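Side-chain contacts in beta-hydroxyacid dehydrogenase, 3-hydroxyisobutyrate dehydrogenase (Saccharomonospora xinjiangensis XJ-54, PDB 6GRL), which is an S-selective imine reductase, active in reductive amination, that probably draws its hydride from NADPH: residues 89-94 with 118-123; 202-207 with 216-221. One frame throughout, in Å; residues are numbered along the deposited sequence.

Interaction 1. Residues 89-94 with 118-123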
ATOM      1  N   ALA A  89      -5.000  14.189 -11.016  1.00 21.57           N
ATOM      2  CA  ALA A  89      -5.360  15.380 -10.253  1.00 18.94           C
ATOM      3  C   ALA A  89      -4.122  16.077  -9.703  1.00 17.80           C
ATOM      4  O   ALA A  89      -4.080  17.311  -9.627  1.00 18.76           O
ATOM      5  CB  ALA A  89      -6.317  15.011  -9.121  1.00 20.19           C
ATOM      6  N   VAL A  90      -3.106  15.306  -9.311  1.00 17.83           N
ATOM      7  CA  VAL A  90      -1.871  15.903  -8.810  1.00 17.30           C
ATOM      8  C   VAL A  90      -1.182  16.698  -9.911  1.00 19.33           C
ATOM      9  O   VAL A  90      -0.690  17.809  -9.680  1.00 20.22           O
ATOM     10  CB  VAL A  90      -0.947  14.815  -8.233  1.00 17.86           C
ATOM     11  CG1 VAL A  90       0.391  15.415  -7.820  1.00 18.96           C
ATOM     12  CG2 VAL A  90      -1.612  14.128  -7.053  1.00 17.72           C
ATOM     13  N   ASP A  91      -1.148  16.149 -11.128  1.00 22.52           N
ATOM     14  CA  ASP A  91      -0.513  16.848 -12.239  1.00 25.68           C
ATOM     15  C   ASP A  91      -1.219  18.165 -12.541  1.00 24.80           C
ATOM     16  O   ASP A  91      -0.569  19.174 -12.835  1.00 24.49           O
ATOM     17  CB  ASP A  91      -0.497  15.956 -13.480  1.00 29.62           C
ATOM     18  CG  ASP A  91       0.337  14.705 -13.288  1.00 34.18           C
ATOM     19  OD1 ASP A  91       1.288  14.743 -12.479  1.00 36.15           O
ATOM     20  OD2 ASP A  91       0.042  13.685 -13.946  1.00 37.41           O
ATOM     21  N   GLU A  92      -2.551  18.175 -12.466  1.00 23.30           N
ATOM     22  CA  GLU A  92      -3.298  19.390 -12.775  1.00 24.96           C
ATOM     23  C   GLU A  92      -3.094  20.458 -11.708  1.00 22.38           C
ATOM     24  O   GLU A  92      -2.931  21.641 -12.030  1.00 23.85           O
ATOM     25  CB  GLU A  92      -4.783  19.064 -12.930  1.00 26.61           C
ATOM     26  CG  GLU A  92      -5.635  20.250 -13.348  1.00 29.30           C
ATOM     27  CD  GLU A  92      -7.074  19.865 -13.621  1.00 36.22           C
ATOM     28  OE1 GLU A  92      -7.413  18.672 -13.463  1.00 38.56           O
ATOM     29  OE2 GLU A  92      -7.868  20.752 -13.997  1.00 39.11           O
ATOM     30  N   VAL A  93      -3.095  20.064 -10.433  1.00 23.06           N
ATOM     31  CA  VAL A  93      -2.984  21.040  -9.353  1.00 22.13           C
ATOM     32  C   VAL A  93      -1.569  21.603  -9.285  1.00 22.99           C
ATOM     33  O   VAL A  93      -1.370  22.823  -9.235  1.00 25.15           O
ATOM     34  CB  VAL A  93      -3.410  20.411  -8.014  1.00 17.94           C
ATOM     35  CG1 VAL A  93      -3.061  21.333  -6.854  1.00 18.21           C
ATOM     36  CG2 VAL A  93      -4.900  20.110  -8.029  1.00 17.87           C
ATOM     37  N   LEU A  94      -0.564  20.725  -9.279  1.00 23.89           N
ATOM     38  CA  LEU A  94       0.814  21.198  -9.214  1.00 26.37           C
ATOM     39  C   LEU A  94       1.220  21.931 -10.486  1.00 30.62           C
ATOM     40  O   LEU A  94       2.086  22.812 -10.442  1.00 32.03           O
ATOM     41  CB  LEU A  94       1.761  20.031  -8.942  1.00 25.18           C
ATOM     42  CG  LEU A  94       1.652  19.427  -7.540  1.00 25.65           C
ATOM     43  CD1 LEU A  94       2.689  18.339  -7.346  1.00 26.91           C
ATOM     44  CD2 LEU A  94       1.793  20.505  -6.477  1.00 23.81           C
ATOM     45  N   ARG A 118       8.270   8.486  -9.036  1.00 12.19           N
ATOM     46  CA  ARG A 118       9.619   8.843  -9.462  1.00 11.91           C
ATOM     47  C   ARG A 118       9.604  10.093 -10.334  1.00 12.92           C
ATOM     48  O   ARG A 118      10.503  10.938 -10.235  1.00 11.89           O
ATOM     49  CB  ARG A 118      10.262   7.666 -10.199  1.00 13.58           C
ATOM     50  CG  ARG A 118      10.388   6.417  -9.335  1.00 14.19           C
ATOM     51  CD  ARG A 118      11.017   5.249 -10.081  1.00 20.54           C
ATOM     52  NE  ARG A 118      11.078   4.059  -9.236  1.00 16.95           N
ATOM     53  CZ  ARG A 118      10.460   2.912  -9.498  1.00 21.03           C
ATOM     54  NH1 ARG A 118       9.732   2.777 -10.600  1.00 20.80           N
ATOM     55  NH2 ARG A 118      10.578   1.892  -8.660  1.00 18.97           N
ATOM     56  N   SER A 119       8.585  10.233 -11.185  1.00 12.31           N
ATOM     57  CA  SER A 119       8.463  11.443 -11.991  0.57 13.68           C
ATOM     58  C   SER A 119       8.184  12.659 -11.117  1.00 10.90           C
ATOM     59  O   SER A 119       8.728  13.743 -11.361  1.00 12.97           O
ATOM     60  CB  SER A 119       7.363  11.270 -13.038  0.57 14.94           C
ATOM     61  OG  SER A 119       7.090  12.496 -13.695  0.57 16.07           O
ATOM     62  N   ASN A 120       7.342  12.497 -10.091  1.00 11.50           N
ATOM     63  CA  ASN A 120       7.056  13.600  -9.180  1.00  8.95           C
ATOM     64  C   ASN A 120       8.319  14.071  -8.470  1.00 10.30           C
ATOM     65  O   ASN A 120       8.514  15.275  -8.265  1.00  9.44           O
ATOM     66  CB  ASN A 120       6.003  13.181  -8.150  1.00  9.33           C
ATOM     67  CG  ASN A 120       4.648  12.912  -8.770  1.00 11.82           C
ATOM     68  OD1 ASN A 120       4.353  13.366  -9.873  1.00 16.56           O
ATOM     69  ND2 ASN A 120       3.809  12.175  -8.052  1.00 15.20           N
ATOM     70  N   GLU A 121       9.184  13.130  -8.077  1.00  9.44           N
ATOM     71  CA  GLU A 121      10.431  13.498  -7.414  1.00  8.64           C
ATOM     72  C   GLU A 121      11.311  14.345  -8.320  1.00  9.03           C
ATOM     73  O   GLU A 121      11.896  15.340  -7.877  1.00  9.67           O
ATOM     74  CB  GLU A 121      11.182  12.244  -6.972  1.00  9.32           C
ATOM     75  CG  GLU A 121      12.238  12.512  -5.916  1.00 16.07           C
ATOM     76  CD  GLU A 121      13.216  11.366  -5.758  1.00 20.03           C
ATOM     77  OE1 GLU A 121      13.518  10.687  -6.765  1.00 21.76           O
ATOM     78  OE2 GLU A 121      13.671  11.134  -4.619  1.00 23.07           O
ATOM     79  N   ARG A 122      11.426  13.957  -9.594  1.00  9.88           N
ATOM     80  CA  ARG A 122      12.215  14.743 -10.534  1.00 10.51           C
ATOM     81  C   ARG A 122      11.598  16.119 -10.743  1.00 10.38           C
ATOM     82  O   ARG A 122      12.313  17.126 -10.808  1.00 11.02           O
ATOM     83  CB  ARG A 122      12.344  14.000 -11.864  1.00 14.56           C
ATOM     84  CG  ARG A 122      13.242  12.771 -11.808  1.00 18.17           C
ATOM     85  CD  ARG A 122      13.516  12.219 -13.199  1.00 22.45           C
ATOM     86  NE  ARG A 122      12.294  11.769 -13.862  1.00 23.26           N
ATOM     87  CZ  ARG A 122      11.801  10.537 -13.769  1.00 28.73           C
ATOM     88  NH1 ARG A 122      12.425   9.622 -13.038  1.00 28.22           N
ATOM     89  NH2 ARG A 122      10.685  10.219 -14.410  1.00 29.80           N
ATOM     90  N   TRP A 123      10.267  16.178 -10.840  1.00  9.71           N
ATOM     91  CA  TRP A 123       9.576  17.456 -10.983  1.00  9.42           C
ATOM     92  C   TRP A 123       9.877  18.380  -9.810  1.00  8.75           C
ATOM     93  O   TRP A 123      10.142  19.574  -9.999  1.00  9.89           O
ATOM     94  CB  TRP A 123       8.072  17.207 -11.104  1.00  9.43           C
ATOM     95  CG  TRP A 123       7.238  18.426 -11.379  1.00  9.67           C
ATOM     96  CD1 TRP A 123       6.854  18.898 -12.601  1.00 12.17           C
ATOM     97  CD2 TRP A 123       6.661  19.310 -10.408  1.00  9.86           C
ATOM     98  NE1 TRP A 123       6.083  20.026 -12.452  1.00 13.74           N
ATOM     99  CE2 TRP A 123       5.949  20.298 -11.117  1.00 10.52           C
ATOM    100  CE3 TRP A 123       6.682  19.364  -9.012  1.00  9.51           C
ATOM    101  CZ2 TRP A 123       5.265  21.330 -10.476  1.00 10.93           C
ATOM    102  CZ3 TRP A 123       5.999  20.388  -8.378  1.00  8.28           C
ATOM    103  CH2 TRP A 123       5.302  21.357  -9.110  1.00 10.30           C
TER
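Apolar contact carries this pair of helices, and it comes down to Leu94 against the benzo end of the Trp123 indole. The leucine's CB lies 3.8 Å from Trp123 CH2, while its branch end reaches the next corner of the ring, with Leu94 CD1 4.0 Å from Trp123 CZ3, so that the leucine lies slantwise against the ring. What brings the indole over is its first torsion: CG is anti to the backbone N (chi1 -175°), and the six-membered ring thereby extends across to the other helix.

The polar share is slight. Leu94 O approaches the same ring at a slant, 3.5 Å from Trp123 CZ2, without a hydrogen bond. One turn earlier, Asp91 and Asn120 mark where the backbones come nearest, 8.8 Å between their CA atoms, but the ends of their side chains stay too far apart to bond.

Beyond the pair, Arg127 makes a cation-pi contact with the Trp123 indole, and Leu101 and Leu106 touch the same side chain. Val90 and Asn120 both rest on Asn108 of strand 105-108. Neighbouring helices packed side by side on one face of the parallel part of the sheet, from consecutive beta-alpha-beta crossovers, are typical of the Rossmann fold.

Interaction 2. Residues 202-207 with 216-221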
ATOM      1  N   HIS A 202     -13.185 -18.907  -5.026  1.00 17.58           N
ATOM      2  CA  HIS A 202     -13.164 -20.191  -5.720  1.00 17.74           C
ATOM      3  C   HIS A 202     -13.247 -21.357  -4.744  1.00 16.77           C
ATOM      4  O   HIS A 202     -13.860 -22.384  -5.058  1.00 18.63           O
ATOM      5  CB  HIS A 202     -11.908 -20.304  -6.585  1.00 17.61           C
ATOM      6  CG  HIS A 202     -11.875 -19.340  -7.729  1.00 18.61           C
ATOM      7  ND1 HIS A 202     -12.946 -19.153  -8.577  1.00 19.54           N
ATOM      8  CD2 HIS A 202     -10.898 -18.512  -8.171  1.00 17.07           C
ATOM      9  CE1 HIS A 202     -12.632 -18.249  -9.488  1.00 18.23           C
ATOM     10  NE2 HIS A 202     -11.395 -17.845  -9.264  1.00 18.80           N
ATOM     11  N   THR A 203     -12.645 -21.219  -3.561  1.00 15.71           N
ATOM     12  CA  THR A 203     -12.767 -22.260  -2.545  1.00 15.96           C
ATOM     13  C   THR A 203     -14.210 -22.392  -2.069  1.00 15.35           C
ATOM     14  O   THR A 203     -14.696 -23.506  -1.837  1.00 18.75           O
ATOM     15  CB  THR A 203     -11.837 -21.957  -1.370  1.00 17.21           C
ATOM     16  OG1 THR A 203     -10.500 -21.778  -1.855  1.00 17.30           O
ATOM     17  CG2 THR A 203     -11.854 -23.097  -0.362  1.00 17.78           C
ATOM     18  N   LEU A 204     -14.909 -21.264  -1.923  1.00 16.57           N
ATOM     19  CA  LEU A 204     -16.328 -21.314  -1.583  1.00 17.85           C
ATOM     20  C   LEU A 204     -17.125 -22.022  -2.671  1.00 21.06           C
ATOM     21  O   LEU A 204     -18.098 -22.727  -2.377  1.00 21.94           O
ATOM     22  CB  LEU A 204     -16.868 -19.901  -1.363  1.00 18.09           C
ATOM     23  CG  LEU A 204     -16.286 -19.094  -0.202  1.00 21.52           C
ATOM     24  CD1 LEU A 204     -16.938 -17.725  -0.140  1.00 23.28           C
ATOM     25  CD2 LEU A 204     -16.459 -19.830   1.114  1.00 22.74           C
ATOM     26  N   SER A 205     -16.726 -21.846  -3.933  1.00 16.81           N
ATOM     27  CA  SER A 205     -17.394 -22.548  -5.024  1.00 17.38           C
ATOM     28  C   SER A 205     -17.267 -24.059  -4.867  1.00 18.56           C
ATOM     29  O   SER A 205     -18.211 -24.802  -5.160  1.00 20.33           O
ATOM     30  CB  SER A 205     -16.817 -22.104  -6.369  1.00 17.40           C
ATOM     31  OG  SER A 205     -17.036 -20.722  -6.591  1.00 22.90           O
ATOM     32  N   VAL A 206     -16.110 -24.529  -4.397  1.00 18.52           N
ATOM     33  CA  VAL A 206     -15.908 -25.966  -4.228  1.00 17.96           C
ATOM     34  C   VAL A 206     -16.849 -26.517  -3.163  1.00 18.15           C
ATOM     35  O   VAL A 206     -17.539 -27.519  -3.382  1.00 21.00           O
ATOM     36  CB  VAL A 206     -14.438 -26.268  -3.888  1.00 16.45           C
ATOM     37  CG1 VAL A 206     -14.281 -27.724  -3.475  1.00 17.68           C
ATOM     38  CG2 VAL A 206     -13.540 -25.953  -5.073  1.00 19.78           C
ATOM     39  N   VAL A 207     -16.895 -25.869  -1.996  1.00 17.39           N
ATOM     40  CA  VAL A 207     -17.699 -26.410  -0.902  1.00 18.56           C
ATOM     41  C   VAL A 207     -19.185 -26.239  -1.181  1.00 18.48           C
ATOM     42  O   VAL A 207     -20.005 -27.035  -0.707  1.00 21.47           O
ATOM     43  CB  VAL A 207     -17.299 -25.769   0.440  1.00 19.10           C
ATOM     44  CG1 VAL A 207     -15.824 -25.980   0.705  1.00 17.88           C
ATOM     45  CG2 VAL A 207     -17.646 -24.287   0.463  1.00 19.23           C
ATOM     46  N   ALA A 216     -20.621 -20.512   7.307  1.00 29.71           N
ATOM     47  CA  ALA A 216     -19.875 -21.176   8.370  1.00 28.59           C
ATOM     48  C   ALA A 216     -18.498 -21.613   7.888  1.00 27.83           C
ATOM     49  O   ALA A 216     -17.517 -21.532   8.637  1.00 27.08           O
ATOM     50  CB  ALA A 216     -20.666 -22.371   8.901  1.00 29.22           C
ATOM     51  N   PHE A 217     -18.403 -22.073   6.638  1.00 25.53           N
ATOM     52  CA  PHE A 217     -17.111 -22.491   6.102  1.00 24.51           C
ATOM     53  C   PHE A 217     -16.157 -21.310   5.979  1.00 23.27           C
ATOM     54  O   PHE A 217     -14.949 -21.457   6.197  1.00 21.51           O
ATOM     55  CB  PHE A 217     -17.298 -23.172   4.747  1.00 24.97           C
ATOM     56  CG  PHE A 217     -16.006 -23.521   4.062  1.00 22.90           C
ATOM     57  CD1 PHE A 217     -15.251 -24.602   4.489  1.00 23.39           C
ATOM     58  CD2 PHE A 217     -15.548 -22.769   2.993  1.00 22.15           C
ATOM     59  CE1 PHE A 217     -14.063 -24.924   3.864  1.00 20.26           C
ATOM     60  CE2 PHE A 217     -14.361 -23.089   2.361  1.00 23.02           C
ATOM     61  CZ  PHE A 217     -13.616 -24.167   2.799  1.00 21.41           C
ATOM     62  N   ALA A 218     -16.682 -20.132   5.630  1.00 25.50           N
ATOM     63  CA  ALA A 218     -15.835 -18.948   5.524  1.00 23.42           C
ATOM     64  C   ALA A 218     -15.203 -18.601   6.865  1.00 23.86           C
ATOM     65  O   ALA A 218     -14.039 -18.186   6.923  1.00 23.32           O
ATOM     66  CB  ALA A 218     -16.647 -17.767   4.991  1.00 21.43           C
ATOM     67  N   GLU A 219     -15.952 -18.769   7.957  1.00 23.66           N
ATOM     68  CA  GLU A 219     -15.387 -18.521   9.279  1.00 27.06           C
ATOM     69  C   GLU A 219     -14.310 -19.541   9.626  1.00 24.19           C
ATOM     70  O   GLU A 219     -13.342 -19.207  10.318  1.00 24.53           O
ATOM     71  CB  GLU A 219     -16.491 -18.527  10.335  1.00 33.56           C
ATOM     72  CG  GLU A 219     -16.065 -17.951  11.673  1.00 40.49           C
ATOM     73  CD  GLU A 219     -17.238 -17.703  12.601  1.00 47.96           C
ATOM     74  OE1 GLU A 219     -18.376 -18.057  12.231  1.00 50.28           O
ATOM     75  OE2 GLU A 219     -17.019 -17.149  13.699  1.00 51.08           O
ATOM     76  N   ARG A 220     -14.458 -20.783   9.158  1.00 22.46           N
ATOM     77  CA  ARG A 220     -13.410 -21.774   9.373  1.00 20.32           C
ATOM     78  C   ARG A 220     -12.179 -21.471   8.529  1.00 22.18           C
ATOM     79  O   ARG A 220     -11.051 -21.721   8.969  1.00 26.23           O
ATOM     80  CB  ARG A 220     -13.944 -23.176   9.073  1.00 21.24           C
ATOM     81  CG  ARG A 220     -15.036 -23.628  10.034  1.00 21.14           C
ATOM     82  CD  ARG A 220     -15.282 -25.127   9.958  1.00 23.65           C
ATOM     83  NE  ARG A 220     -15.768 -25.544   8.647  1.00 23.63           N
ATOM     84  CZ  ARG A 220     -17.037 -25.472   8.260  1.00 25.89           C
ATOM     85  NH1 ARG A 220     -17.385 -25.879   7.047  1.00 25.45           N
ATOM     86  NH2 ARG A 220     -17.959 -24.990   9.082  1.00 27.95           N
ATOM     87  N   VAL A 221     -12.373 -20.929   7.323  1.00 22.39           N
ATOM     88  CA  VAL A 221     -11.242 -20.478   6.516  1.00 22.59           C
ATOM     89  C   VAL A 221     -10.498 -19.357   7.228  1.00 25.04           C
ATOM     90  O   VAL A 221      -9.262 -19.296   7.203  1.00 25.96           O
ATOM     91  CB  VAL A 221     -11.723 -20.040   5.120  1.00 21.64           C
ATOM     92  CG1 VAL A 221     -10.599 -19.358   4.352  1.00 22.27           C
ATOM     93  CG2 VAL A 221     -12.245 -21.234   4.347  1.00 23.87           C
TER
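Val207 sits squarely over one face of the Phe217 ring: its CG1 is 3.6 Å from the ring centroid and 14° off the normal, a CH-pi contact. The other methyl, Val207 CG2, reaches the rim at Phe217 CD2, 3.6 Å away. Two more methyls meet the rim, nearly level with the ring, with Thr203 CG2 3.7 Å from Phe217 CE2 and Leu204 CD2 3.6 Å from Phe217 CD2. Leu204 CD2 also lies loosely beside Ala218 CB.

The ring thus fills the gap between two helices whose segments 202-207 and 216-221 run at 131° to each other, nearer antiparallel than parallel, where the long helix 181-209, leading from the Rossmann domain into the helical C-terminal domain as in related imine reductases, gives way to helix 214-225. With an alanine here instead of Phe217, the methyls of Val207, Thr203 and Leu204 would probably lose their shared partner and a gap would open between the helices.

Phe217 CG is anti to the backbone N (chi1 175°), which sends the ring across. Val221 CG2, one turn on, backs the ring's opposite face, toward the rim. Thr203 OG1 hydrogen-bonds to Gly199 O, consistent with holding CG2 toward the ring. Farther out, Phe200 touches Ala218 and Val221.

Overall arrangement
Both interactions are surface contacts between two helices, and neither has a hydrogen bond or salt bridge between its segments. They share no helix or strand: their centres lie 44 Å apart, on opposite sides of the chain's centre, with nearest atoms about 30 Å apart. Interaction 1 joins helices that both rest on strand 105-108 of the nucleotide-binding type domain, and it has a thin polar fringe beside one indole. Interaction 2, without a sheet beneath it, is apolar throughout, gathering aliphatic methyls around a single phenyl ring. The aromatic residue meets its partners differently too: one leucine, by side chain and backbone carbonyl, at the benzo end of the indole in the first, methyls over one face and at the edge in the second.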